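Side-chain contacts in RNA-dependent RNA polymerase (Toscana virus, PDB 6QW0), which probably cleaves host mRNA downstream of the cap with its manganese-dependent endonuclease domain, supplying capped primers for viral transcription: residues A139-A142 against A143-I147; A153-D156 against R157-I160; D180-D183 against E184-N187. All coordinates share one frame; numbering follows the deposited sequence.

Interaction 1 (A139-A142 against A143-I147); sequences ADLA and ARNKI
The carboxylate of D140 is gripped by the R144 side chain one helical turn on, and the shortest bond of the pair runs from R144 NE to D140 OD2 at 2.7 Å. Here OD2 lies close to the guanidinium plane, at its edge, while NE comes to OD2 on its syn side, 20° out of the carboxylate plane. The second leg of this salt bridge, R144 NH2 to D140 OD1, is 2.8 Å long but weak. The two planes are 49° apart, and the NE bond is the straighter of the two. A chi1 of 176° sets the D140 carboxylate beside its own carbonyl carbon, and its oxygens end up at R144, whose chain runs extended from CG to NE.

All this is an i to i+4 bridge on helix 136-157, the helix between strands 124-131 and 163-171 in the beta-alpha-beta unit of this PD-(D/E)XK-type nuclease. Of the neighbouring pair, L141 CG rests 3.8 Å from N145 ND2, both residues being exposed. A143, by contrast, is buried, packing on I167 and A169 of strand 163-171. K146 CG lies 3.6 Å from A142 O, and the lysine side chain touches E128, a manganese ligand, and comes within about 5 Å of a bound manganese ion.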
ATOM      1  N   ALA A 139       0.929  13.870   5.006  1.00 30.00           N
ATOM      2  CA  ALA A 139       0.906  12.409   5.003  1.00 26.41           C
ATOM      3  C   ALA A 139       0.134  11.867   6.196  1.00 30.91           C
ATOM      4  O   ALA A 139      -0.588  10.871   6.070  1.00 28.34           O
ATOM      5  CB  ALA A 139       2.327  11.852   5.005  1.00 28.49           C
ATOM      6  N   ASP A 140       0.283  12.493   7.365  1.00 28.20           N
ATOM      7  CA  ASP A 140      -0.495  12.037   8.516  1.00 25.05           C
ATOM      8  C   ASP A 140      -1.987  12.236   8.280  1.00 28.13           C
ATOM      9  O   ASP A 140      -2.791  11.355   8.598  1.00 28.57           O
ATOM     10  CB  ASP A 140      -0.060  12.745   9.793  1.00 31.04           C
ATOM     11  CG  ASP A 140      -0.933  12.359  10.978  1.00 38.00           C
ATOM     12  OD1 ASP A 140      -0.594  11.389  11.690  1.00 40.16           O
ATOM     13  OD2 ASP A 140      -1.989  12.997  11.168  1.00 39.88           O
ATOM     14  N   LEU A 141      -2.381  13.369   7.691  1.00 26.49           N
ATOM     15  CA  LEU A 141      -3.792  13.569   7.380  1.00 29.90           C
ATOM     16  C   LEU A 141      -4.283  12.537   6.375  1.00 29.29           C
ATOM     17  O   LEU A 141      -5.398  12.017   6.495  1.00 29.09           O
ATOM     18  CB  LEU A 141      -4.028  14.986   6.854  1.00 31.94           C
ATOM     19  CG  LEU A 141      -5.447  15.347   6.410  1.00 34.58           C
ATOM     20  CD1 LEU A 141      -6.450  15.168   7.545  1.00 39.54           C
ATOM     21  CD2 LEU A 141      -5.476  16.780   5.894  1.00 37.50           C
ATOM     22  N   ALA A 142      -3.463  12.222   5.377  1.00 26.69           N
ATOM     23  CA  ALA A 142      -3.863  11.232   4.383  1.00 25.33           C
ATOM     24  C   ALA A 142      -4.059   9.862   5.021  1.00 23.51           C
ATOM     25  O   ALA A 142      -5.019   9.154   4.698  1.00 27.77           O
ATOM     26  CB  ALA A 142      -2.822  11.171   3.266  1.00 28.33           C
ATOM     27  N   ALA A 143      -3.150   9.472   5.922  1.00 26.11           N
ATOM     28  CA  ALA A 143      -3.305   8.207   6.643  1.00 26.13           C
ATOM     29  C   ALA A 143      -4.590   8.188   7.458  1.00 26.50           C
ATOM     30  O   ALA A 143      -5.321   7.192   7.463  1.00 26.24           O
ATOM     31  CB  ALA A 143      -2.096   7.964   7.549  1.00 23.34           C
ATOM     32  N   ARG A 144      -4.888   9.280   8.158  1.00 26.61           N
ATOM     33  CA  ARG A 144      -6.105   9.301   8.960  1.00 25.31           C
ATOM     34  C   ARG A 144      -7.354   9.304   8.093  1.00 29.72           C
ATOM     35  O   ARG A 144      -8.377   8.730   8.484  1.00 27.74           O
ATOM     36  CB  ARG A 144      -6.071  10.493   9.913  1.00 33.16           C
ATOM     37  CG  ARG A 144      -4.900  10.359  10.848  1.00 32.56           C
ATOM     38  CD  ARG A 144      -4.860  11.364  11.949  1.00 41.02           C
ATOM     39  NE  ARG A 144      -3.540  11.352  12.566  1.00 39.63           N
ATOM     40  CZ  ARG A 144      -3.153  10.505  13.514  1.00 40.09           C
ATOM     41  NH1 ARG A 144      -3.990   9.582  13.979  1.00 41.45           N
ATOM     42  NH2 ARG A 144      -1.925  10.586  14.000  1.00 34.27           N
ATOM     43  N   ASN A 145      -7.289   9.912   6.908  1.00 27.87           N
ATOM     44  CA  ASN A 145      -8.429   9.846   6.003  1.00 31.40           C
ATOM     45  C   ASN A 145      -8.693   8.412   5.552  1.00 26.14           C
ATOM     46  O   ASN A 145      -9.850   8.000   5.433  1.00 29.09           O
ATOM     47  CB  ASN A 145      -8.206  10.772   4.803  1.00 29.26           C
ATOM     48  CG  ASN A 145      -8.349  12.242   5.174  1.00 45.17           C
ATOM     49  OD1 ASN A 145      -8.982  12.578   6.176  1.00 45.72           O
ATOM     50  ND2 ASN A 145      -7.762  13.122   4.370  1.00 48.22           N
ATOM     51  N   LYS A 146      -7.636   7.628   5.317  1.00 25.69           N
ATOM     52  CA  LYS A 146      -7.862   6.238   4.914  1.00 23.67           C
ATOM     53  C   LYS A 146      -8.386   5.399   6.077  1.00 23.53           C
ATOM     54  O   LYS A 146      -9.205   4.496   5.858  1.00 24.76           O
ATOM     55  CB  LYS A 146      -6.586   5.619   4.346  1.00 23.39           C
ATOM     56  CG  LYS A 146      -6.148   6.207   3.024  1.00 24.84           C
ATOM     57  CD  LYS A 146      -7.243   6.147   1.985  1.00 26.33           C
ATOM     58  CE  LYS A 146      -6.712   6.571   0.612  1.00 26.61           C
ATOM     59  NZ  LYS A 146      -7.806   6.560  -0.416  1.00 30.35           N
ATOM     60  N   ILE A 147      -7.935   5.670   7.308  1.00 23.29           N
ATOM     61  CA  ILE A 147      -8.539   4.998   8.459  1.00 25.89           C
ATOM     62  C   ILE A 147     -10.026   5.312   8.517  1.00 27.52           C
ATOM     63  O   ILE A 147     -10.864   4.412   8.643  1.00 25.48           O
ATOM     64  CB  ILE A 147      -7.828   5.393   9.765  1.00 23.84           C
ATOM     65  CG1 ILE A 147      -6.418   4.814   9.796  1.00 25.08           C
ATOM     66  CG2 ILE A 147      -8.630   4.903  10.974  1.00 26.37           C
ATOM     67  CD1 ILE A 147      -5.613   5.267  10.981  1.00 25.21           C
TER

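Interaction 2 (A153-D156 against R157-I160); sequences ACLD and RSAI. Unlike the reference sequence in segment 153-156: D156 (reference Asn).
At the C-terminal end of helix 136-157, where the chain leaves for the loop that leads to strand 163-171, the side chain of R157 turns back onto a carbonyl of the last helical turn. A153 O takes two donors from one residue: R157 N, in the ordinary helical bond, and R157 NH1, at 3.1 Å. The NH1 bond is fairly straight (161° at the hydrogen) and lies in the carbonyl plane on a lone pair, with A153 O also close to the guanidinium plane. The backbone donor comes in tilted from the carbonyl plane. To get there the R157 chain runs extended from CG to NE past A153 O, with CD 3.4 Å from that oxygen, and NH1 ends 3.6 Å from A153 CB.

S158 N bonds C154 O and, more weakly, L155 O. S158 is modelled in two conformers; in the one given, a chi1 of 76° puts the hydroxyl between its own backbone N and carbonyl carbon, and OG donates to L155 O at 2.7 Å.

The other terminal nitrogen of R157, NH2, turns to D109 in a salt bridge and also bonds S108, so the helix end is tied to a separate loop; F94 and F98 of helix 94-98 pack against the same arginine. A water at the guanidinium edge bridges two groups of opposite charge that do not touch directly, accepting from R157 NH1 at 2.8 Å and donating to D156 OD2 at 2.7 Å.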
ATOM      1  N   ALA A 153     -16.284  -0.486   7.929  1.00 23.73           N
ATOM      2  CA  ALA A 153     -16.362  -1.821   7.351  1.00 23.51           C
ATOM      3  C   ALA A 153     -15.481  -2.803   8.116  1.00 23.34           C
ATOM      4  O   ALA A 153     -15.862  -3.963   8.307  1.00 23.18           O
ATOM      5  CB  ALA A 153     -15.971  -1.794   5.869  1.00 28.37           C
ATOM      6  N   CYS A 154     -14.305  -2.357   8.572  1.00 20.16           N
ATOM      7  CA  CYS A 154     -13.419  -3.257   9.312  1.00 21.30           C
ATOM      8  C   CYS A 154     -13.981  -3.586  10.692  1.00 20.14           C
ATOM      9  O   CYS A 154     -13.910  -4.744  11.135  1.00 20.14           O
ATOM     10  CB  CYS A 154     -12.024  -2.640   9.457  1.00 21.91           C
ATOM     11  SG  CYS A 154     -11.085  -2.541   7.925  1.00 23.34           S
ATOM     12  N   LEU A 155     -14.513  -2.584  11.402  1.00 21.27           N
ATOM     13  CA  LEU A 155     -15.107  -2.856  12.711  1.00 16.17           C
ATOM     14  C   LEU A 155     -16.241  -3.873  12.594  1.00 18.21           C
ATOM     15  O   LEU A 155     -16.278  -4.873  13.323  1.00 20.70           O
ATOM     16  CB  LEU A 155     -15.625  -1.562  13.350  1.00 19.63           C
ATOM     17  CG  LEU A 155     -16.218  -1.739  14.755  1.00 19.53           C
ATOM     18  CD1 LEU A 155     -15.156  -2.292  15.701  1.00 21.98           C
ATOM     19  CD2 LEU A 155     -16.746  -0.413  15.274  1.00 23.01           C
ATOM     20  N   ASP A 156     -17.175  -3.636  11.673  1.00 20.35           N
ATOM     21  CA  ASP A 156     -18.311  -4.545  11.547  1.00 21.63           C
ATOM     22  C   ASP A 156     -17.867  -5.965  11.214  1.00 20.13           C
ATOM     23  O   ASP A 156     -18.404  -6.940  11.764  1.00 21.76           O
ATOM     24  CB  ASP A 156     -19.268  -4.030  10.474  1.00 20.53           C
ATOM     25  CG  ASP A 156     -19.995  -2.770  10.887  1.00 26.96           C
ATOM     26  OD1 ASP A 156     -19.881  -2.347  12.060  1.00 25.58           O
ATOM     27  OD2 ASP A 156     -20.694  -2.188  10.029  1.00 28.08           O
ATOM     28  N   ARG A 157     -16.892  -6.106  10.313  1.00 18.99           N
ATOM     29  CA  ARG A 157     -16.443  -7.431   9.905  1.00 19.77           C
ATOM     30  C   ARG A 157     -15.528  -8.078  10.938  1.00 21.00           C
ATOM     31  O   ARG A 157     -15.330  -9.294  10.897  1.00 20.04           O
ATOM     32  CB  ARG A 157     -15.781  -7.339   8.524  1.00 20.81           C
ATOM     33  CG  ARG A 157     -16.875  -7.254   7.431  1.00 23.43           C
ATOM     34  CD  ARG A 157     -16.483  -6.510   6.151  1.00 23.91           C
ATOM     35  NE  ARG A 157     -17.699  -6.322   5.343  1.00 24.56           N
ATOM     36  CZ  ARG A 157     -18.573  -5.342   5.548  1.00 29.23           C
ATOM     37  NH1 ARG A 157     -18.364  -4.449   6.521  1.00 28.64           N
ATOM     38  NH2 ARG A 157     -19.667  -5.258   4.799  1.00 26.66           N
ATOM     39  N   SER A 158     -14.984  -7.308  11.882  1.00 21.16           N
ATOM     40  CA  SER A 158     -14.183  -7.915  12.936  0.74 19.62           C
ATOM     41  C   SER A 158     -15.010  -8.828  13.829  1.00 20.61           C
ATOM     42  O   SER A 158     -14.429  -9.618  14.581  1.00 21.75           O
ATOM     43  CB  SER A 158     -13.481  -6.821  13.771  0.74 18.27           C
ATOM     44  OG  SER A 158     -14.346  -6.158  14.686  0.74 18.51           O
ATOM     45  N   ALA A 159     -16.338  -8.754  13.740  1.00 20.28           N
ATOM     46  CA  ALA A 159     -17.185  -9.680  14.472  1.00 21.09           C
ATOM     47  C   ALA A 159     -17.111 -11.086  13.902  1.00 24.67           C
ATOM     48  O   ALA A 159     -17.489 -12.045  14.589  1.00 24.28           O
ATOM     49  CB  ALA A 159     -18.628  -9.198  14.433  1.00 22.53           C
ATOM     50  N   ILE A 160     -16.647 -11.216  12.661  1.00 21.39           N
ATOM     51  CA  ILE A 160     -16.540 -12.496  11.966  1.00 22.10           C
ATOM     52  C   ILE A 160     -15.151 -13.080  12.167  1.00 23.03           C
ATOM     53  O   ILE A 160     -15.008 -14.214  12.638  1.00 24.71           O
ATOM     54  CB  ILE A 160     -16.861 -12.326  10.477  1.00 24.67           C
ATOM     55  CG1 ILE A 160     -18.281 -11.788  10.311  1.00 26.71           C
ATOM     56  CG2 ILE A 160     -16.676 -13.654   9.725  1.00 26.67           C
ATOM     57  CD1 ILE A 160     -18.632 -11.532   8.891  1.00 32.73           C
TER
HETATM   58  O   HOH W   1     -20.024  -2.384   7.394  1.00 31.80           O

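Interaction 3 (D180-D183 against E184-N187); sequences DLSD and EEVN
The carboxylate of E185 is met obliquely: S182 N donates to E185 OE1 from above the carboxylate plane, 39° out of it. Even so, the bond is 2.9 Å long and almost straight, 171° at the hydrogen. A water donates to the same OE1 and also to D180 O, carrying the contact back along the loop. L181 adds carbon contacts to this oxygen, its CA lying 3.4 Å from E185 OE1 and its CD2 somewhat farther off.

S182 returns the bond through its hydroxyl, since S182 OG accepts from E185 N at 3.1 Å. A chi1 of 70° puts OG between the serine's own N and its carbonyl carbon, where it faces the first turn of the helix. E185 CG packs 3.3 Å from S182 OG, and beyond CG the glutamate chain runs extended, back to the serine's backbone N. A second water, 2.6 Å from S182 OG, reaches E184 OE1 only through a weak bond.

Behind the polar pair, L181 CB lies 3.8 Å from V186 CG2, the two side chains crossing at about a right angle; V186 also packs on Y24 of strand 22-25. The V186 N to S182 O bond starts the regular helical ladder, and N187 N to D183 O continues it. Two polar ends reach to other parts of the chain: D180 makes a salt bridge with R22, and N187 OD1 accepts from S27 N.

With S182 as N-cap and E185 three residues later, each side chain bonding the other's backbone N, this is a capping box, and it opens helix 183-203 after the loop from strand 174-177.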
ATOM      1  N   ASP A 180       5.748  -1.610  11.342  1.00 21.66           N
ATOM      2  CA  ASP A 180       7.075  -1.431  11.938  1.00 25.09           C
ATOM      3  C   ASP A 180       8.112  -1.615  10.830  1.00 24.73           C
ATOM      4  O   ASP A 180       8.540  -2.728  10.537  1.00 27.69           O
ATOM      5  CB  ASP A 180       7.270  -2.425  13.077  1.00 27.40           C
ATOM      6  CG  ASP A 180       8.619  -2.294  13.756  1.00 35.66           C
ATOM      7  OD1 ASP A 180       9.265  -1.228  13.646  1.00 34.26           O
ATOM      8  OD2 ASP A 180       9.037  -3.276  14.401  1.00 39.83           O
ATOM      9  N   LEU A 181       8.519  -0.510  10.206  1.00 24.01           N
ATOM     10  CA  LEU A 181       9.300  -0.557   8.971  1.00 24.64           C
ATOM     11  C   LEU A 181      10.773  -0.288   9.241  1.00 24.13           C
ATOM     12  O   LEU A 181      11.117   0.541  10.085  1.00 26.84           O
ATOM     13  CB  LEU A 181       8.780   0.477   7.971  1.00 23.32           C
ATOM     14  CG  LEU A 181       7.316   0.353   7.545  1.00 21.58           C
ATOM     15  CD1 LEU A 181       6.895   1.564   6.743  1.00 22.45           C
ATOM     16  CD2 LEU A 181       7.064  -0.926   6.744  1.00 25.93           C
ATOM     17  N   SER A 182      11.637  -0.983   8.500  1.00 25.01           N
ATOM     18  CA  SER A 182      13.060  -0.694   8.569  1.00 25.85           C
ATOM     19  C   SER A 182      13.385   0.551   7.741  1.00 26.35           C
ATOM     20  O   SER A 182      12.594   0.990   6.898  1.00 27.91           O
ATOM     21  CB  SER A 182      13.873  -1.879   8.059  1.00 28.59           C
ATOM     22  OG  SER A 182      13.704  -2.017   6.667  1.00 27.93           O
ATOM     23  N   ASP A 183      14.568   1.121   7.997  1.00 28.46           N
ATOM     24  CA  ASP A 183      15.039   2.247   7.192  1.00 29.92           C
ATOM     25  C   ASP A 183      15.038   1.903   5.707  1.00 25.71           C
ATOM     26  O   ASP A 183      14.630   2.716   4.867  1.00 28.01           O
ATOM     27  CB  ASP A 183      16.449   2.651   7.629  1.00 27.98           C
ATOM     28  CG  ASP A 183      16.480   3.340   8.979  1.00 37.49           C
ATOM     29  OD1 ASP A 183      15.425   3.460   9.632  1.00 35.20           O
ATOM     30  OD2 ASP A 183      17.579   3.766   9.398  1.00 38.54           O
ATOM     31  N   GLU A 184      15.479   0.693   5.362  1.00 24.81           N
ATOM     32  CA  GLU A 184      15.524   0.288   3.961  1.00 27.70           C
ATOM     33  C   GLU A 184      14.126   0.137   3.371  1.00 26.84           C
ATOM     34  O   GLU A 184      13.917   0.438   2.191  1.00 25.63           O
ATOM     35  CB  GLU A 184      16.314  -1.015   3.827  1.00 31.89           C
ATOM     36  CG  GLU A 184      16.168  -1.729   2.495  1.00 41.52           C
ATOM     37  CD  GLU A 184      16.932  -3.043   2.455  1.00 59.02           C
ATOM     38  OE1 GLU A 184      17.214  -3.606   3.536  1.00 60.35           O
ATOM     39  OE2 GLU A 184      17.262  -3.508   1.342  1.00 62.79           O
ATOM     40  N   GLU A 185      13.155  -0.320   4.168  1.00 25.73           N
ATOM     41  CA  GLU A 185      11.796  -0.441   3.654  1.00 24.31           C
ATOM     42  C   GLU A 185      11.167   0.929   3.432  1.00 21.15           C
ATOM     43  O   GLU A 185      10.456   1.135   2.442  1.00 22.34           O
ATOM     44  CB  GLU A 185      10.946  -1.285   4.616  1.00 25.10           C
ATOM     45  CG  GLU A 185      11.293  -2.770   4.577  1.00 27.43           C
ATOM     46  CD  GLU A 185      10.833  -3.551   5.802  1.00 28.12           C
ATOM     47  OE1 GLU A 185      10.424  -2.936   6.804  1.00 28.22           O
ATOM     48  OE2 GLU A 185      10.879  -4.797   5.748  1.00 35.10           O
ATOM     49  N   VAL A 186      11.398   1.867   4.357  1.00 21.80           N
ATOM     50  CA  VAL A 186      10.941   3.246   4.174  1.00 20.37           C
ATOM     51  C   VAL A 186      11.563   3.840   2.918  1.00 20.80           C
ATOM     52  O   VAL A 186      10.876   4.450   2.090  1.00 22.51           O
ATOM     53  CB  VAL A 186      11.293   4.090   5.411  1.00 25.06           C
ATOM     54  CG1 VAL A 186      11.062   5.587   5.152  1.00 23.78           C
ATOM     55  CG2 VAL A 186      10.505   3.607   6.638  1.00 22.28           C
ATOM     56  N   ASN A 187      12.875   3.660   2.769  1.00 22.56           N
ATOM     57  CA  ASN A 187      13.588   4.212   1.620  1.00 25.15           C
ATOM     58  C   ASN A 187      13.081   3.646   0.297  1.00 25.32           C
ATOM     59  O   ASN A 187      13.048   4.360  -0.712  1.00 24.76           O
ATOM     60  CB  ASN A 187      15.087   3.956   1.771  1.00 24.39           C
ATOM     61  CG  ASN A 187      15.735   4.884   2.776  1.00 25.48           C
ATOM     62  OD1 ASN A 187      15.127   5.854   3.235  1.00 25.94           O
ATOM     63  ND2 ASN A 187      16.987   4.595   3.117  1.00 29.92           N
TER
HETATM   64  O   HOH W   2       9.997  -4.476   9.014  1.00 32.09           O
HETATM   65  O   HOH W   3      14.782  -4.208   5.721  1.00 43.01           O

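In the fold
Along the chain the contacts come in series. Interactions 1 and 2 both use helix 136-157, the first near its start and the second at its C-terminal end, with centres about 20 Å apart. Interaction 3 follows strands 163-171 and 174-177 and lies at the start of helix 183-203; its centre is about 19 Å from that of interaction 1 and about 29 Å from that of interaction 2. No two of them touch. The mixed sheet links them: helix 136-157 connects its strands 124-131 and 163-171, and helix 183-203 begins after strand 174-177. Interaction 1 is the one beside the manganese site, while interactions 2 and 3 shape helix ends farther along the same nuclease fold.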